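Local coordinates for protein hydrolase (Burkholderia cenocepacia, PDB 4QKU) that probably hydrolyses fumarylacetoacetate to fumarate and acetoacetate, the last step of phenylalanine and tyrosine breakdown, as a metal-dependent member of the FAH family, at residues Phe44-Asp49 against Arg54-Ala59; Ala82-Ala87 against Asn91-Leu96; Leu75-Ala80 against Arg105-Ala110; Asp243-Ile248 against Val287-Leu292. All blocks are in the same frame, centred on the assembly; numbering follows the deposited sequence.

Interaction 1. Residues Phe44-Asp49 against Arg54-Ala59; sequences FGIFSD and RRPGVA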
loop_
_atom_site.group_PDB
_atom_site.type_symbol
_atom_site.label_atom_id
_atom_site.label_comp_id
_atom_site.label_asym_id
_atom_site.label_seq_id
_atom_site.Cartn_x
_atom_site.Cartn_y
_atom_site.Cartn_z
ATOM N N PHE B 44 -23.114 -4.641 -2.001
ATOM C CA PHE B 44 -22.661 -5.366 -0.829
ATOM C C PHE B 44 -21.960 -4.433 0.136
ATOM O O PHE B 44 -21.275 -3.489 -0.277
ATOM C CB PHE B 44 -21.729 -6.488 -1.244
ATOM C CG PHE B 44 -22.417 -7.599 -1.937
ATOM C CD1 PHE B 44 -22.645 -7.549 -3.300
ATOM C CD2 PHE B 44 -22.843 -8.716 -1.219
ATOM C CE1 PHE B 44 -23.278 -8.596 -3.942
ATOM C CE2 PHE B 44 -23.476 -9.758 -1.850
ATOM C CZ PHE B 44 -23.699 -9.703 -3.206
ATOM N N GLY B 45 -22.120 -4.701 1.423
ATOM C CA GLY B 45 -21.438 -3.905 2.463
ATOM C C GLY B 45 -21.268 -4.647 3.764
ATOM O O GLY B 45 -21.606 -5.838 3.859
ATOM N N ILE B 46 -20.718 -3.950 4.751
ATOM C CA ILE B 46 -20.469 -4.493 6.072
ATOM C C ILE B 46 -21.100 -3.561 7.062
ATOM O O ILE B 46 -20.885 -2.339 7.016
ATOM C CB ILE B 46 -18.959 -4.590 6.381
ATOM C CG1 ILE B 46 -18.271 -5.583 5.440
ATOM C CG2 ILE B 46 -18.725 -4.954 7.843
ATOM C CD1 ILE B 46 -18.632 -7.028 5.698
ATOM N N PHE B 47 -21.885 -4.131 7.970
ATOM C CA PHE B 47 -22.669 -3.326 8.914
ATOM C C PHE B 47 -22.720 -4.001 10.265
ATOM O O PHE B 47 -22.600 -5.226 10.372
ATOM C CB PHE B 47 -24.118 -3.121 8.401
ATOM C CG PHE B 47 -24.988 -4.312 8.621
ATOM C CD1 PHE B 47 -24.947 -5.383 7.751
ATOM C CD2 PHE B 47 -25.803 -4.389 9.726
ATOM C CE1 PHE B 47 -25.715 -6.512 7.980
ATOM C CE2 PHE B 47 -26.584 -5.508 9.954
ATOM C CZ PHE B 47 -26.543 -6.570 9.084
ATOM N N SER B 48 -22.920 -3.190 11.282
ATOM C CA SER B 48 -23.219 -3.711 12.586
ATOM C C SER B 48 -24.455 -3.011 13.113
ATOM O O SER B 48 -24.830 -1.942 12.647
ATOM C CB SER B 48 -22.028 -3.523 13.539
ATOM O OG SER B 48 -21.700 -2.164 13.685
ATOM N N ASP B 49 -25.063 -3.638 14.102
ATOM C CA ASP B 49 -26.185 -3.073 14.821
ATOM C C ASP B 49 -26.096 -3.568 16.258
ATOM O O ASP B 49 -25.119 -4.221 16.632
ATOM C CB ASP B 49 -27.486 -3.528 14.172
ATOM C CG ASP B 49 -27.630 -5.053 14.146
ATOM O OD1 ASP B 49 -26.668 -5.780 14.469
ATOM O OD2 ASP B 49 -28.722 -5.537 13.803
ATOM N N ARG B 54 -19.994 -6.535 13.326
ATOM C CA ARG B 54 -19.985 -6.208 11.920
ATOM C C ARG B 54 -19.968 -7.474 11.063
ATOM O O ARG B 54 -19.258 -8.427 11.364
ATOM C CB ARG B 54 -18.820 -5.267 11.579
ATOM C CG ARG B 54 -17.442 -5.906 11.617
ATOM C CD ARG B 54 -16.346 -4.879 11.399
ATOM N NE ARG B 54 -16.315 -3.870 12.453
ATOM C CZ ARG B 54 -15.591 -2.750 12.394
ATOM N NH1 ARG B 54 -14.841 -2.477 11.338
ATOM N NH2 ARG B 54 -15.635 -1.875 13.393
ATOM N N ARG B 55 -20.748 -7.461 9.983
ATOM C CA ARG B 55 -20.918 -8.631 9.135
ATOM C C ARG B 55 -21.532 -8.210 7.797
ATOM O O ARG B 55 -21.985 -7.077 7.665
ATOM C CB ARG B 55 -21.832 -9.636 9.831
ATOM C CG ARG B 55 -23.243 -9.114 10.067
ATOM C CD ARG B 55 -23.931 -9.876 11.188
ATOM N NE ARG B 55 -25.278 -9.376 11.453
ATOM C CZ ARG B 55 -25.582 -8.386 12.282
ATOM N NH1 ARG B 55 -24.653 -7.741 12.984
ATOM N NH2 ARG B 55 -26.854 -8.022 12.411
ATOM N N PRO B 56 -21.533 -9.112 6.804
ATOM C CA PRO B 56 -21.956 -8.754 5.466
ATOM C C PRO B 56 -23.417 -8.459 5.343
ATOM O O PRO B 56 -24.237 -9.164 5.932
ATOM C CB PRO B 56 -21.622 -9.997 4.641
ATOM C CG PRO B 56 -20.570 -10.681 5.392
ATOM C CD PRO B 56 -20.938 -10.458 6.826
ATOM N N GLY B 57 -23.729 -7.422 4.571
ATOM C CA GLY B 57 -25.120 -7.055 4.265
ATOM C C GLY B 57 -25.314 -6.502 2.864
ATOM O O GLY B 57 -24.349 -6.208 2.156
ATOM N N VAL B 58 -26.569 -6.428 2.437
ATOM C CA VAL B 58 -26.956 -5.897 1.110
ATOM C C VAL B 58 -28.090 -4.887 1.314
ATOM O O VAL B 58 -29.061 -5.157 2.035
ATOM C CB VAL B 58 -27.399 -7.005 0.163
ATOM C CG1 VAL B 58 -28.076 -6.438 -1.091
ATOM C CG2 VAL B 58 -26.223 -7.869 -0.239
ATOM N N ALA B 59 -27.921 -3.705 0.729
ATOM C CA ALA B 59 -28.874 -2.629 0.871
ATOM C C ALA B 59 -30.043 -2.883 -0.043
ATOM O O ALA B 59 -29.865 -3.304 -1.182
ATOM C CB ALA B 59 -28.232 -1.300 0.496
#
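Phe47 lays its CE2 and CZ corner against one face of the Arg55 guanidinium, CE2 lying 3.5 Å from NH2. The two planes are 55° apart, and the contact is offset toward the rim of the guanidinium. Arg55 reaches this place on a chain extended from CG to NE, and its two terminal nitrogens close end-on over a single carboxylate oxygen, NH2 to Asp49 OD1 at 3.0 Å and NH1 to the same OD1 at 3.2 Å, with a further weak bond from NH2 to OD2. Both lie on one face of the carboxylate, above its plane, while OD1 stays in the guanidinium plane. Asp49 OD1 also accepts from the backbone N of Gly52 in the turn, and Arg55 NE pairs with Asp66, so the arginine is salt-bridged to two acids, which would be expected to favour its charged form. The other edge of the Phe47 ring, at CE1, comes 3.8 Å from Gly57 CA, where the glycine has no side chain to obstruct the ring. On the opposite face of the hairpin, Val58 CG2 sits over the Phe44 ring, 4.0 Å from its centroid, in a CH-pi contact, and Ile46 CD1 meets Pro56 CG at 4.1 Å. Paired backbone bonds of Gly45 with Gly57 and of Phe47 with Arg55 set this antiparallel register. The hairpin lies inside a five-stranded antiparallel sheet, with 55-60 its central strand: strand 137-139 flanks 44-49, strand 63-66 flanks 55-60, and Leu67 of helix 67-72 packs on Phe44, Pro56 and Val58.

Interaction 2. Residues Ala82-Ala87 against Asn91-Leu96; sequences ADVLAA and NAFIAL
Val84 points its side chain at the first turn of helix 91-95 and carries all of the direct contact. Its CB lies 3.6 Å from the backbone N of Phe93. From there the two methyls part. CG1, anti to the carbonyl carbon (chi1 -57°), meets the methyl of Ala92 at 3.8 Å and also lies close to the Ala92 carbonyl. CG2 reaches Phe93 CB at 3.8 Å, near the edge of the aromatic ring, and touches Leu96 CD1 at 3.9 Å, so the valine fits among the side chains of Ala92, Phe93 and Leu96. Beside this apolar patch, one water joins the backbones: it donates to Val84 O at 2.8 Å and accepts from Phe93 N at 3.1 Å. The water thus gives Phe93 N, in the first turn of the helix, an acceptor. Asp83 braces the turn, its OD1 accepting from Leu85 N at 2.9 Å. The Phe93 ring also meets the ring of Phe44. The arrangement is an Asx turn within a type I beta turn from Asp83 to Ala86, packed on the start of a short helix in the N-terminal region of the FAH family.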
loop_
_atom_site.group_PDB
_atom_site.type_symbol
_atom_site.label_atom_id
_atom_site.label_comp_id
_atom_site.label_asym_id
_atom_site.label_seq_id
_atom_site.Cartn_x
_atom_site.Cartn_y
_atom_site.Cartn_z
ATOM N N ALA B 82 -15.726 -22.881 3.831
ATOM C CA ALA B 82 -15.616 -22.022 5.018
ATOM C C ALA B 82 -16.718 -20.956 4.975
ATOM O O ALA B 82 -17.169 -20.565 3.899
ATOM C CB ALA B 82 -14.231 -21.382 5.104
ATOM N N ASP B 83 -17.155 -20.512 6.148
ATOM C CA ASP B 83 -18.277 -19.581 6.240
ATOM C C ASP B 83 -17.845 -18.119 6.048
ATOM O O ASP B 83 -17.340 -17.483 6.959
ATOM C CB ASP B 83 -19.011 -19.734 7.564
ATOM C CG ASP B 83 -20.287 -18.911 7.602
ATOM O OD1 ASP B 83 -20.518 -18.078 6.677
ATOM O OD2 ASP B 83 -21.056 -19.078 8.563
ATOM N N VAL B 84 -18.074 -17.598 4.852
ATOM C CA VAL B 84 -17.594 -16.269 4.492
ATOM C C VAL B 84 -18.482 -15.153 5.041
ATOM O O VAL B 84 -18.130 -13.975 4.937
ATOM C CB VAL B 84 -17.458 -16.100 2.952
ATOM C CG1 VAL B 84 -16.522 -17.155 2.372
ATOM C CG2 VAL B 84 -18.810 -16.134 2.260
ATOM N N LEU B 85 -19.623 -15.521 5.624
ATOM C CA LEU B 85 -20.585 -14.519 6.094
ATOM C C LEU B 85 -20.474 -14.279 7.601
ATOM O O LEU B 85 -21.208 -13.486 8.163
ATOM C CB LEU B 85 -21.998 -14.926 5.709
ATOM C CG LEU B 85 -22.211 -15.227 4.219
ATOM C CD1 LEU B 85 -23.579 -15.847 4.010
ATOM C CD2 LEU B 85 -22.083 -13.989 3.357
ATOM N N ALA B 86 -19.543 -14.975 8.242
ATOM C CA ALA B 86 -19.169 -14.689 9.632
ATOM C C ALA B 86 -18.066 -13.632 9.680
ATOM O O ALA B 86 -17.736 -13.134 10.756
ATOM C CB ALA B 86 -18.693 -15.956 10.324
ATOM N N ALA B 87 -17.515 -13.285 8.518
ATOM C CA ALA B 87 -16.326 -12.470 8.456
ATOM C C ALA B 87 -16.683 -11.007 8.621
ATOM O O ALA B 87 -17.711 -10.575 8.142
ATOM C CB ALA B 87 -15.592 -12.699 7.140
ATOM N N ASN B 91 -14.035 -9.621 1.995
ATOM C CA ASN B 91 -12.925 -10.236 1.201
ATOM C C ASN B 91 -13.133 -11.714 0.903
ATOM O O ASN B 91 -12.993 -12.125 -0.238
ATOM C CB ASN B 91 -11.582 -10.072 1.906
ATOM C CG ASN B 91 -11.170 -8.617 2.053
ATOM O OD1 ASN B 91 -11.872 -7.821 2.676
ATOM N ND2 ASN B 91 -10.050 -8.262 1.469
ATOM N N ALA B 92 -13.468 -12.492 1.936
ATOM C CA ALA B 92 -13.638 -13.941 1.800
ATOM C C ALA B 92 -14.777 -14.261 0.862
ATOM O O ALA B 92 -14.647 -15.116 -0.015
ATOM C CB ALA B 92 -13.874 -14.602 3.150
ATOM N N PHE B 93 -15.877 -13.541 1.000
ATOM C CA PHE B 93 -16.955 -13.708 0.070
ATOM C C PHE B 93 -16.483 -13.388 -1.346
ATOM O O PHE B 93 -16.713 -14.165 -2.265
ATOM C CB PHE B 93 -18.151 -12.838 0.454
ATOM C CG PHE B 93 -19.199 -12.761 -0.621
ATOM C CD1 PHE B 93 -20.028 -13.833 -0.870
ATOM C CD2 PHE B 93 -19.349 -11.615 -1.395
ATOM C CE1 PHE B 93 -20.998 -13.760 -1.850
ATOM C CE2 PHE B 93 -20.317 -11.542 -2.383
ATOM C CZ PHE B 93 -21.136 -12.617 -2.613
ATOM N N ILE B 94 -15.842 -12.237 -1.531
ATOM C CA ILE B 94 -15.433 -11.818 -2.872
ATOM C C ILE B 94 -14.522 -12.854 -3.494
ATOM O O ILE B 94 -14.679 -13.228 -4.652
ATOM C CB ILE B 94 -14.774 -10.429 -2.857
ATOM C CG1 ILE B 94 -15.806 -9.363 -2.453
ATOM C CG2 ILE B 94 -14.254 -10.083 -4.242
ATOM C CD1 ILE B 94 -15.206 -8.076 -1.948
ATOM N N ALA B 95 -13.588 -13.344 -2.703
ATOM C CA ALA B 95 -12.628 -14.339 -3.179
ATOM C C ALA B 95 -13.309 -15.545 -3.832
ATOM O O ALA B 95 -12.741 -16.154 -4.733
ATOM C CB ALA B 95 -11.697 -14.784 -2.037
ATOM N N LEU B 96 -14.519 -15.884 -3.397
ATOM C CA LEU B 96 -15.242 -17.019 -3.989
ATOM C C LEU B 96 -15.479 -16.892 -5.498
ATOM O O LEU B 96 -15.823 -17.878 -6.142
ATOM C CB LEU B 96 -16.589 -17.216 -3.306
ATOM C CG LEU B 96 -16.542 -17.613 -1.836
ATOM C CD1 LEU B 96 -17.930 -17.554 -1.237
ATOM C CD2 LEU B 96 -15.906 -19.001 -1.654
HETATM O O HOH W 1 -16.575 -12.115 3.619
#

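Interaction 3. Residues Leu75-Ala80 against Arg105-Ala110; sequences LVTLPA and RVQLSA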
loop_
_atom_site.group_PDB
_atom_site.type_symbol
_atom_site.label_atom_id
_atom_site.label_comp_id
_atom_site.label_asym_id
_atom_site.label_seq_id
_atom_site.Cartn_x
_atom_site.Cartn_y
_atom_site.Cartn_z
ATOM N N LEU B 75 -32.288 -19.501 3.325
ATOM C CA LEU B 75 -32.849 -18.728 2.233
ATOM C C LEU B 75 -31.802 -18.144 1.280
ATOM O O LEU B 75 -32.153 -17.485 0.313
ATOM C CB LEU B 75 -33.758 -17.624 2.788
ATOM C CG LEU B 75 -35.074 -18.074 3.440
ATOM C CD1 LEU B 75 -35.849 -16.850 3.886
ATOM C CD2 LEU B 75 -35.929 -18.910 2.502
ATOM N N VAL B 76 -30.532 -18.387 1.541
ATOM C CA VAL B 76 -29.498 -18.087 0.558
ATOM C C VAL B 76 -28.397 -19.101 0.763
ATOM O O VAL B 76 -28.036 -19.408 1.896
ATOM C CB VAL B 76 -28.956 -16.640 0.670
ATOM C CG1 VAL B 76 -28.167 -16.446 1.956
ATOM C CG2 VAL B 76 -28.087 -16.289 -0.522
ATOM N N THR B 77 -27.894 -19.661 -0.324
ATOM C CA THR B 77 -26.905 -20.709 -0.213
ATOM C C THR B 77 -25.686 -20.363 -1.048
ATOM O O THR B 77 -25.796 -19.722 -2.075
ATOM C CB THR B 77 -27.471 -22.100 -0.601
ATOM O OG1 THR B 77 -28.180 -21.999 -1.834
ATOM C CG2 THR B 77 -28.436 -22.626 0.476
ATOM N N LEU B 78 -24.525 -20.795 -0.565
ATOM C CA LEU B 78 -23.250 -20.531 -1.190
ATOM C C LEU B 78 -22.540 -21.861 -1.434
ATOM O O LEU B 78 -22.990 -22.895 -0.946
ATOM C CB LEU B 78 -22.426 -19.657 -0.260
ATOM C CG LEU B 78 -22.757 -18.179 -0.419
ATOM C CD1 LEU B 78 -22.426 -17.375 0.833
ATOM C CD2 LEU B 78 -22.005 -17.644 -1.617
ATOM N N PRO B 79 -21.432 -21.840 -2.211
ATOM C CA PRO B 79 -20.596 -23.035 -2.316
ATOM C C PRO B 79 -20.315 -23.612 -0.945
ATOM O O PRO B 79 -20.083 -22.858 0.010
ATOM C CB PRO B 79 -19.290 -22.497 -2.920
ATOM C CG PRO B 79 -19.686 -21.281 -3.697
ATOM C CD PRO B 79 -20.898 -20.709 -3.008
ATOM N N ALA B 80 -20.363 -24.932 -0.821
ATOM C CA ALA B 80 -19.907 -25.569 0.417
ATOM C C ALA B 80 -18.475 -25.087 0.705
ATOM O O ALA B 80 -17.662 -24.978 -0.215
ATOM C CB ALA B 80 -19.945 -27.084 0.284
ATOM N N ARG B 105 -26.609 -12.837 -5.944
ATOM C CA ARG B 105 -27.445 -11.783 -6.504
ATOM C C ARG B 105 -28.769 -12.332 -7.028
ATOM O O ARG B 105 -29.817 -11.743 -6.798
ATOM C CB ARG B 105 -26.706 -11.031 -7.611
ATOM C CG ARG B 105 -27.581 -10.079 -8.419
ATOM C CD ARG B 105 -26.761 -9.322 -9.460
ATOM N NE ARG B 105 -27.580 -8.338 -10.125
ATOM C CZ ARG B 105 -27.757 -7.083 -9.731
ATOM N NH1 ARG B 105 -27.142 -6.598 -8.682
ATOM N NH2 ARG B 105 -28.592 -6.290 -10.413
ATOM N N VAL B 106 -28.709 -13.456 -7.718
ATOM C CA VAL B 106 -29.900 -14.081 -8.280
ATOM C C VAL B 106 -30.853 -14.566 -7.186
ATOM O O VAL B 106 -32.073 -14.444 -7.326
ATOM C CB VAL B 106 -29.548 -15.285 -9.208
ATOM C CG1 VAL B 106 -30.764 -16.175 -9.476
ATOM C CG2 VAL B 106 -28.967 -14.798 -10.531
ATOM N N GLN B 107 -30.317 -15.119 -6.111
ATOM C CA GLN B 107 -31.174 -15.602 -5.041
ATOM C C GLN B 107 -31.874 -14.438 -4.333
ATOM O O GLN B 107 -33.064 -14.520 -3.983
ATOM C CB GLN B 107 -30.378 -16.439 -4.061
ATOM C CG GLN B 107 -29.909 -17.755 -4.654
ATOM C CD GLN B 107 -28.929 -18.459 -3.739
ATOM O OE1 GLN B 107 -29.329 -19.073 -2.746
ATOM N NE2 GLN B 107 -27.636 -18.377 -4.065
ATOM N N LEU B 108 -31.129 -13.356 -4.135
ATOM C CA LEU B 108 -31.661 -12.198 -3.452
ATOM C C LEU B 108 -32.722 -11.532 -4.299
ATOM O O LEU B 108 -33.822 -11.269 -3.821
ATOM C CB LEU B 108 -30.563 -11.206 -3.109
ATOM C CG LEU B 108 -29.544 -11.671 -2.072
ATOM C CD1 LEU B 108 -28.544 -10.565 -1.832
ATOM C CD2 LEU B 108 -30.195 -12.101 -0.768
ATOM N N SER B 109 -32.412 -11.286 -5.561
ATOM C CA SER B 109 -33.404 -10.713 -6.470
ATOM C C SER B 109 -34.723 -11.510 -6.493
ATOM O O SER B 109 -35.795 -10.930 -6.523
ATOM C CB SER B 109 -32.861 -10.606 -7.879
ATOM O OG SER B 109 -33.761 -9.875 -8.677
ATOM N N ALA B 110 -34.624 -12.832 -6.470
ATOM C CA ALA B 110 -35.804 -13.695 -6.533
ATOM C C ALA B 110 -36.580 -13.614 -5.244
ATOM O O ALA B 110 -37.764 -13.423 -5.232
ATOM C CB ALA B 110 -35.398 -15.133 -6.825
#
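Hydrogen bonds between the Gln107 carboxamide and Thr77 carry this contact. The amide engages both backbone polar atoms of the threonine: Thr77 N donates to Gln107 OE1 at 2.9 Å, and Gln107 NE2 donates to Thr77 O at 3.0 Å. The second bond is nearly straight, with an N-H...O angle of 170°, and the acceptor lies in the amide plane of the glutamine while the donor lies in the carbonyl plane of the threonine. The first is more tilted, the donor standing 20° from the plane of the Gln107 carbonyl. A third bond comes from the threonine side chain, whose OG1 donates to the same OE1 at 3.3 Å, so that this oxygen takes two donors. Thr77 OG1 can join in because it sits between its own backbone N and carbonyl carbon (chi1 48°), on the glutamine's side of the chain. Gln107 reaches across with its chain extended beyond CG, and its NE2 also donates to Ser103 O, one turn earlier in the helix.

Van der Waals contact is slight by comparison: Val76 CG2 approaches Gln107 OE1 at 3.8 Å, crossing the glutamine at about a right angle. Val76 itself packs on Leu70 and Ala71 of helix 67-72, and Leu108 of helix 98-111 also touches Leu70. Chemically, the amide pairs with the loop backbone much as a peptide group of an adjacent chain would: it satisfies the N-H and C=O of one residue together, and its bonds to both, with the further one to Ser103, fix which end is oxygen and which nitrogen.

Interaction 4. Residues Asp243-Ile248 against Val287-Leu292; sequences DAEAHI and VTLDAL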
loop_
_atom_site.group_PDB
_atom_site.type_symbol
_atom_site.label_atom_id
_atom_site.label_comp_id
_atom_site.label_asym_id
_atom_site.label_seq_id
_atom_site.Cartn_x
_atom_site.Cartn_y
_atom_site.Cartn_z
ATOM N N ASP B 243 -9.411 -9.163 -20.469
ATOM C CA ASP B 243 -9.869 -9.988 -19.366
ATOM C C ASP B 243 -10.070 -9.156 -18.120
ATOM O O ASP B 243 -10.578 -9.674 -17.120
ATOM C CB ASP B 243 -8.840 -11.080 -19.023
ATOM C CG ASP B 243 -8.575 -12.054 -20.194
ATOM O OD1 ASP B 243 -9.484 -12.287 -21.021
ATOM O OD2 ASP B 243 -7.443 -12.587 -20.282
ATOM N N ALA B 244 -9.685 -7.875 -18.162
ATOM C CA ALA B 244 -9.565 -7.066 -16.934
ATOM C C ALA B 244 -10.834 -6.931 -16.139
ATOM O O ALA B 244 -10.820 -7.030 -14.930
ATOM C CB ALA B 244 -9.002 -5.671 -17.239
ATOM N N GLU B 245 -11.925 -6.655 -16.816
ATOM C CA GLU B 245 -13.159 -6.387 -16.113
ATOM C C GLU B 245 -13.676 -7.598 -15.348
ATOM O O GLU B 245 -14.349 -7.442 -14.333
ATOM C CB GLU B 245 -14.241 -5.909 -17.096
ATOM C CG GLU B 245 -14.337 -4.401 -17.180
ATOM C CD GLU B 245 -15.463 -3.982 -18.069
ATOM O OE1 GLU B 245 -15.245 -3.158 -18.986
ATOM O OE2 GLU B 245 -16.582 -4.487 -17.835
ATOM N N ALA B 246 -13.391 -8.793 -15.842
ATOM C CA ALA B 246 -13.752 -9.986 -15.099
ATOM C C ALA B 246 -13.089 -10.001 -13.726
ATOM O O ALA B 246 -13.567 -10.697 -12.833
ATOM C CB ALA B 246 -13.378 -11.255 -15.859
ATOM N N HIS B 247 -11.982 -9.281 -13.572
ATOM C CA HIS B 247 -11.289 -9.213 -12.276
ATOM C C HIS B 247 -11.841 -8.190 -11.294
ATOM O O HIS B 247 -11.300 -8.086 -10.172
ATOM C CB HIS B 247 -9.793 -8.888 -12.464
ATOM C CG HIS B 247 -8.998 -9.997 -13.067
ATOM N ND1 HIS B 247 -8.168 -10.796 -12.317
ATOM C CD2 HIS B 247 -8.905 -10.440 -14.343
ATOM C CE1 HIS B 247 -7.606 -11.694 -13.104
ATOM N NE2 HIS B 247 -8.038 -11.500 -14.342
ATOM N N ILE B 248 -12.854 -7.426 -11.702
ATOM C CA ILE B 248 -13.368 -6.312 -10.925
ATOM C C ILE B 248 -14.674 -6.690 -10.267
ATOM O O ILE B 248 -15.589 -7.123 -10.939
ATOM C CB ILE B 248 -13.593 -5.080 -11.822
ATOM C CG1 ILE B 248 -12.272 -4.624 -12.441
ATOM C CG2 ILE B 248 -14.244 -3.933 -11.034
ATOM C CD1 ILE B 248 -12.360 -3.351 -13.275
ATOM N N VAL B 287 -21.147 -1.133 -5.206
ATOM C CA VAL B 287 -22.070 -1.378 -6.298
ATOM C C VAL B 287 -21.396 -2.347 -7.298
ATOM O O VAL B 287 -20.375 -2.011 -7.909
ATOM C CB VAL B 287 -22.487 -0.068 -6.982
ATOM C CG1 VAL B 287 -23.471 -0.349 -8.077
ATOM C CG2 VAL B 287 -23.074 0.908 -5.968
ATOM N N THR B 288 -21.956 -3.544 -7.459
ATOM C CA THR B 288 -21.362 -4.540 -8.326
ATOM C C THR B 288 -21.403 -4.094 -9.780
ATOM O O THR B 288 -22.291 -3.394 -10.234
ATOM C CB THR B 288 -22.051 -5.908 -8.231
ATOM O OG1 THR B 288 -23.391 -5.797 -8.711
ATOM C CG2 THR B 288 -22.049 -6.409 -6.804
ATOM N N LEU B 289 -20.395 -4.527 -10.505
ATOM C CA LEU B 289 -20.241 -4.217 -11.909
ATOM C C LEU B 289 -21.429 -4.750 -12.722
ATOM O O LEU B 289 -21.822 -4.168 -13.745
ATOM C CB LEU B 289 -18.923 -4.850 -12.390
ATOM C CG LEU B 289 -18.207 -4.185 -13.549
ATOM C CD1 LEU B 289 -17.722 -2.803 -13.165
ATOM C CD2 LEU B 289 -17.020 -5.042 -13.945
ATOM N N ASP B 290 -21.941 -5.904 -12.301
ATOM C CA ASP B 290 -23.095 -6.506 -12.932
ATOM C C ASP B 290 -24.280 -5.562 -12.826
ATOM O O ASP B 290 -25.012 -5.370 -13.803
ATOM C CB ASP B 290 -23.419 -7.859 -12.289
ATOM C CG ASP B 290 -22.503 -9.006 -12.790
ATOM O OD1 ASP B 290 -21.701 -8.806 -13.735
ATOM O OD2 ASP B 290 -22.594 -10.119 -12.212
ATOM N N ALA B 291 -24.474 -4.957 -11.660
ATOM C CA ALA B 291 -25.537 -3.975 -11.490
ATOM C C ALA B 291 -25.347 -2.747 -12.387
ATOM O O ALA B 291 -26.325 -2.147 -12.793
ATOM C CB ALA B 291 -25.630 -3.551 -10.038
ATOM N N LEU B 292 -24.107 -2.377 -12.702
ATOM C CA LEU B 292 -23.848 -1.263 -13.626
ATOM C C LEU B 292 -23.961 -1.614 -15.102
ATOM O O LEU B 292 -23.771 -0.749 -15.961
ATOM C CB LEU B 292 -22.470 -0.688 -13.378
ATOM C CG LEU B 292 -22.293 -0.139 -11.953
ATOM C CD1 LEU B 292 -20.823 0.033 -11.639
ATOM C CD2 LEU B 292 -23.048 1.172 -11.789
#
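Leu289 aims its isobutyl group at the short 3-10 turn of residues 245-247, and its CD2 methyl does all the touching. CG stands roughly anti to the backbone N (chi1 -152°), which carries the branch toward the turn. CD2 reaches the Glu245 carbonyl oxygen at 3.6 Å and the Ile248 O at 3.9 Å, so this one methyl is seated against two backbone carbonyls. The Ile248 side chain leans across the leucine at a slant, with its CB 4.0 Å from CD2 and its CG2 slightly farther off. Glu245 meets the leucine at about a right angle; its chain is extended beyond CG and brings OE2 to 4.0 Å from CD2. That approach is incidental to the polar role of the carboxylate, whose OE2 is paired with Arg296 and whose OE1 is bonded to His316.

Each side is braced from within. Ile248 N donates to Glu245 O at 3.0 Å, holding the carbonyl that CD2 touches. On the other side Thr288 OG1 accepts from Ala291 N at 3.3 Å, which fixes the bend that follows the strand and carries Leu289. Met349 of helix 349-357 packs on both Ile248 and Leu289 and adds to the apolar surroundings. The contact therefore joins the start of strand 248-259 to the end of its antiparallel neighbour 280-288, whose backbones are bonded beside it through Leu289 and Phe249. It is plain packing at the ends of two inner strands of the mixed sheet of the FAH C-terminal region, with an ST motif turning the chain out of strand 280-288.

How the interactions relate
From the N terminus, interaction 1 closes a tight hairpin in the N-terminal sheet. The chain then passes helix 67-72 and enters the long loop closed by interaction 3; interaction 2 is nested inside that loop, closing a shorter one before helix 91-95. Leu78 touches Leu85, Val84, Phe93 and Leu96, joining interactions 2 and 3, while Pro56 packs on the backbone of 82-87 and Val58 on Leu108, bringing the hairpin against both. Interaction 4 follows far along the chain in the C-terminal region. Phe44 meets Thr288, and Arg105 lies against Thr288 and Ala291, so both the hairpin and helix 98-111 bear on the end of strand 280-288.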